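Local coordinates for protein monooxygenase (Agrobacterium tumefaciens, PDB 2I7G) that is probably a flavin-dependent oxidoreductase of the luciferase-like monooxygenase family, built on a TIM barrel, with its substrate not established, at residues G25-A30 with R329-M334. Numbering follows the deposited sequence.
Sequences GLYTFA and RFLLQM
The parallel seam that closes the TIM barrel pairs Gly-25, Leu-26 and Tyr-27 of the first strand with Leu-331, Leu-332 and Gln-333 of the last. Three backbone hydrogen bonds zip it: Gly-25 N to Phe-330 O (2.9 Å), Leu-332 N to Gly-25 O, and Tyr-27 N to Leu-332 O (3.0 Å). The direct ladder then gives way to a water that donates to Tyr-27 O and accepts from Met-334 N, bridging two backbone atoms too far apart to bond.

Toward the barrel interior, the Tyr-27 side chain folds back across the neighbouring strand, its CG lodged between backbone N and carbonyl carbon (chi1 71°). Gln-333 CB thereby lies over one ring face, a CH-pi contact 3.7 Å from the centroid, while Leu-331 O approaches the ring edge and Leu-331 CB packs at 3.8 Å from Tyr-27 CD2. Leu-331 CD2 lies 3.7 Å from Gly-25 CA, above the side-chain-less residue. The end of the Gln-333 side chain reaches over one face of the Phe-29 ring. Toward the outer helices, Leu-26 CD2 meets the selenomethionine methyl, Met-334 CE, in one of the two modelled conformers of Met-334.

Helix 341-363 packs on this outer layer through Ile-348 and Tyr-351, which both touch Leu-26. Strand 65-68 flanks 25-28, and strand 252-260 flanks 329-333, continuing the barrel wall on either side of the seam.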
loop_
_atom_site.group_PDB
_atom_site.type_symbol
_atom_site.label_atom_id
_atom_site.label_comp_id
_atom_site.label_asym_id
_atom_site.label_seq_id
_atom_site.Cartn_x
_atom_site.Cartn_y
_atom_site.Cartn_z
ATOM N N GLY B 25 -3.818 -20.612 -9.778
ATOM C CA GLY B 25 -4.245 -19.366 -9.209
ATOM C C GLY B 25 -5.184 -18.555 -10.070
ATOM O O GLY B 25 -5.614 -18.984 -11.171
ATOM N N LEU B 26 -5.449 -17.356 -9.572
ATOM C CA LEU B 26 -6.381 -16.401 -10.196
ATOM C C LEU B 26 -5.662 -15.070 -10.320
ATOM O O LEU B 26 -4.757 -14.785 -9.520
ATOM C CB LEU B 26 -7.599 -16.134 -9.306
ATOM C CG LEU B 26 -8.625 -17.284 -9.232
ATOM C CD1 LEU B 26 -9.512 -17.203 -7.971
ATOM C CD2 LEU B 26 -9.431 -17.308 -10.524
ATOM N N TYR B 27 -6.055 -14.283 -11.312
ATOM C CA TYR B 27 -5.674 -12.843 -11.319
ATOM C C TYR B 27 -6.808 -11.987 -11.831
ATOM O O TYR B 27 -7.668 -12.492 -12.562
ATOM C CB TYR B 27 -4.349 -12.577 -12.029
ATOM C CG TYR B 27 -4.338 -12.729 -13.537
ATOM C CD1 TYR B 27 -4.136 -11.612 -14.364
ATOM C CD2 TYR B 27 -4.512 -13.982 -14.140
ATOM C CE1 TYR B 27 -4.094 -11.748 -15.749
ATOM C CE2 TYR B 27 -4.498 -14.123 -15.539
ATOM C CZ TYR B 27 -4.299 -12.994 -16.327
ATOM O OH TYR B 27 -4.268 -13.133 -17.697
ATOM N N THR B 28 -6.822 -10.699 -11.481
ATOM C CA THR B 28 -7.877 -9.801 -11.970
ATOM C C THR B 28 -7.307 -8.386 -11.986
ATOM O O THR B 28 -6.297 -8.103 -11.286
ATOM C CB THR B 28 -9.186 -9.911 -11.128
ATOM O OG1 THR B 28 -10.215 -9.024 -11.630
ATOM C CG2 THR B 28 -8.920 -9.547 -9.663
ATOM N N PHE B 29 -7.995 -7.525 -12.741
ATOM C CA PHE B 29 -7.704 -6.113 -12.805
ATOM C C PHE B 29 -8.693 -5.295 -11.978
ATOM O O PHE B 29 -8.509 -4.058 -11.841
ATOM C CB PHE B 29 -7.729 -5.622 -14.272
ATOM C CG PHE B 29 -6.717 -6.307 -15.170
ATOM C CD1 PHE B 29 -5.600 -6.953 -14.635
ATOM C CD2 PHE B 29 -6.884 -6.285 -16.557
ATOM C CE1 PHE B 29 -4.639 -7.559 -15.463
ATOM C CE2 PHE B 29 -5.965 -6.889 -17.398
ATOM C CZ PHE B 29 -4.833 -7.550 -16.864
ATOM N N ALA B 30 -9.724 -5.985 -11.446
ATOM C CA ALA B 30 -10.736 -5.365 -10.596
ATOM C C ALA B 30 -11.444 -4.251 -11.380
ATOM O O ALA B 30 -11.450 -3.077 -10.987
ATOM C CB ALA B 30 -10.095 -4.826 -9.299
ATOM N N ARG B 329 3.122 -23.044 -13.205
ATOM C CA ARG B 329 2.070 -22.249 -12.642
ATOM C C ARG B 329 1.033 -21.940 -13.743
ATOM O O ARG B 329 1.397 -21.812 -14.912
ATOM C CB ARG B 329 2.685 -20.976 -12.009
ATOM C CG ARG B 329 1.640 -19.963 -11.510
ATOM C CD ARG B 329 2.328 -18.718 -10.883
ATOM N NE ARG B 329 2.937 -19.005 -9.591
ATOM C CZ ARG B 329 3.463 -18.060 -8.776
ATOM N NH1 ARG B 329 3.474 -16.786 -9.127
ATOM N NH2 ARG B 329 3.948 -18.407 -7.606
ATOM N N PHE B 330 -0.234 -21.860 -13.341
ATOM C CA PHE B 330 -1.369 -21.566 -14.229
ATOM C C PHE B 330 -2.203 -20.508 -13.542
ATOM O O PHE B 330 -2.695 -20.753 -12.429
ATOM C CB PHE B 330 -2.211 -22.837 -14.487
ATOM C CG PHE B 330 -3.473 -22.589 -15.245
ATOM C CD1 PHE B 330 -3.458 -22.571 -16.651
ATOM C CD2 PHE B 330 -4.691 -22.360 -14.570
ATOM C CE1 PHE B 330 -4.615 -22.313 -17.387
ATOM C CE2 PHE B 330 -5.886 -22.158 -15.307
ATOM C CZ PHE B 330 -5.838 -22.109 -16.717
ATOM N N LEU B 331 -2.395 -19.344 -14.178
ATOM C CA LEU B 331 -3.176 -18.258 -13.609
ATOM C C LEU B 331 -4.372 -17.917 -14.506
ATOM O O LEU B 331 -4.210 -17.667 -15.701
ATOM C CB LEU B 331 -2.324 -16.985 -13.438
ATOM C CG LEU B 331 -1.189 -16.965 -12.419
ATOM C CD1 LEU B 331 -0.744 -15.464 -12.265
ATOM C CD2 LEU B 331 -1.622 -17.588 -11.053
ATOM N N LEU B 332 -5.557 -17.888 -13.907
ATOM C CA LEU B 332 -6.792 -17.728 -14.677
ATOM C C LEU B 332 -7.429 -16.380 -14.335
ATOM O O LEU B 332 -7.622 -16.089 -13.132
ATOM C CB LEU B 332 -7.725 -18.878 -14.254
ATOM C CG LEU B 332 -9.079 -18.888 -14.950
ATOM C CD1 LEU B 332 -8.949 -19.014 -16.492
ATOM C CD2 LEU B 332 -10.055 -20.009 -14.323
ATOM N N GLN B 333 -7.808 -15.600 -15.350
ATOM C CA GLN B 333 -8.527 -14.331 -15.133
ATOM C C GLN B 333 -9.983 -14.537 -15.567
ATOM O O GLN B 333 -10.266 -14.685 -16.767
ATOM C CB GLN B 333 -7.864 -13.178 -15.901
ATOM C CG GLN B 333 -8.647 -11.865 -15.767
ATOM C CD GLN B 333 -7.938 -10.670 -16.409
ATOM O OE1 GLN B 333 -6.760 -10.402 -16.146
ATOM N NE2 GLN B 333 -8.657 -9.927 -17.164
HETATM N N MSE B 334 -10.878 -14.606 -14.580
HETATM C CA MSE B 334 -12.329 -14.768 -14.806
HETATM C C MSE B 334 -13.061 -13.446 -14.572
HETATM O O MSE B 334 -13.972 -13.061 -15.329
HETATM C CB MSE B 334 -12.912 -15.812 -13.832
HETATM C CG MSE B 334 -12.214 -17.157 -13.828
HETATM SE SE MSE B 334 -13.140 -18.508 -12.715
HETATM C CE MSE B 334 -12.945 -17.675 -10.994
HETATM O O HOH W 1 -10.214 -13.635 -11.881
#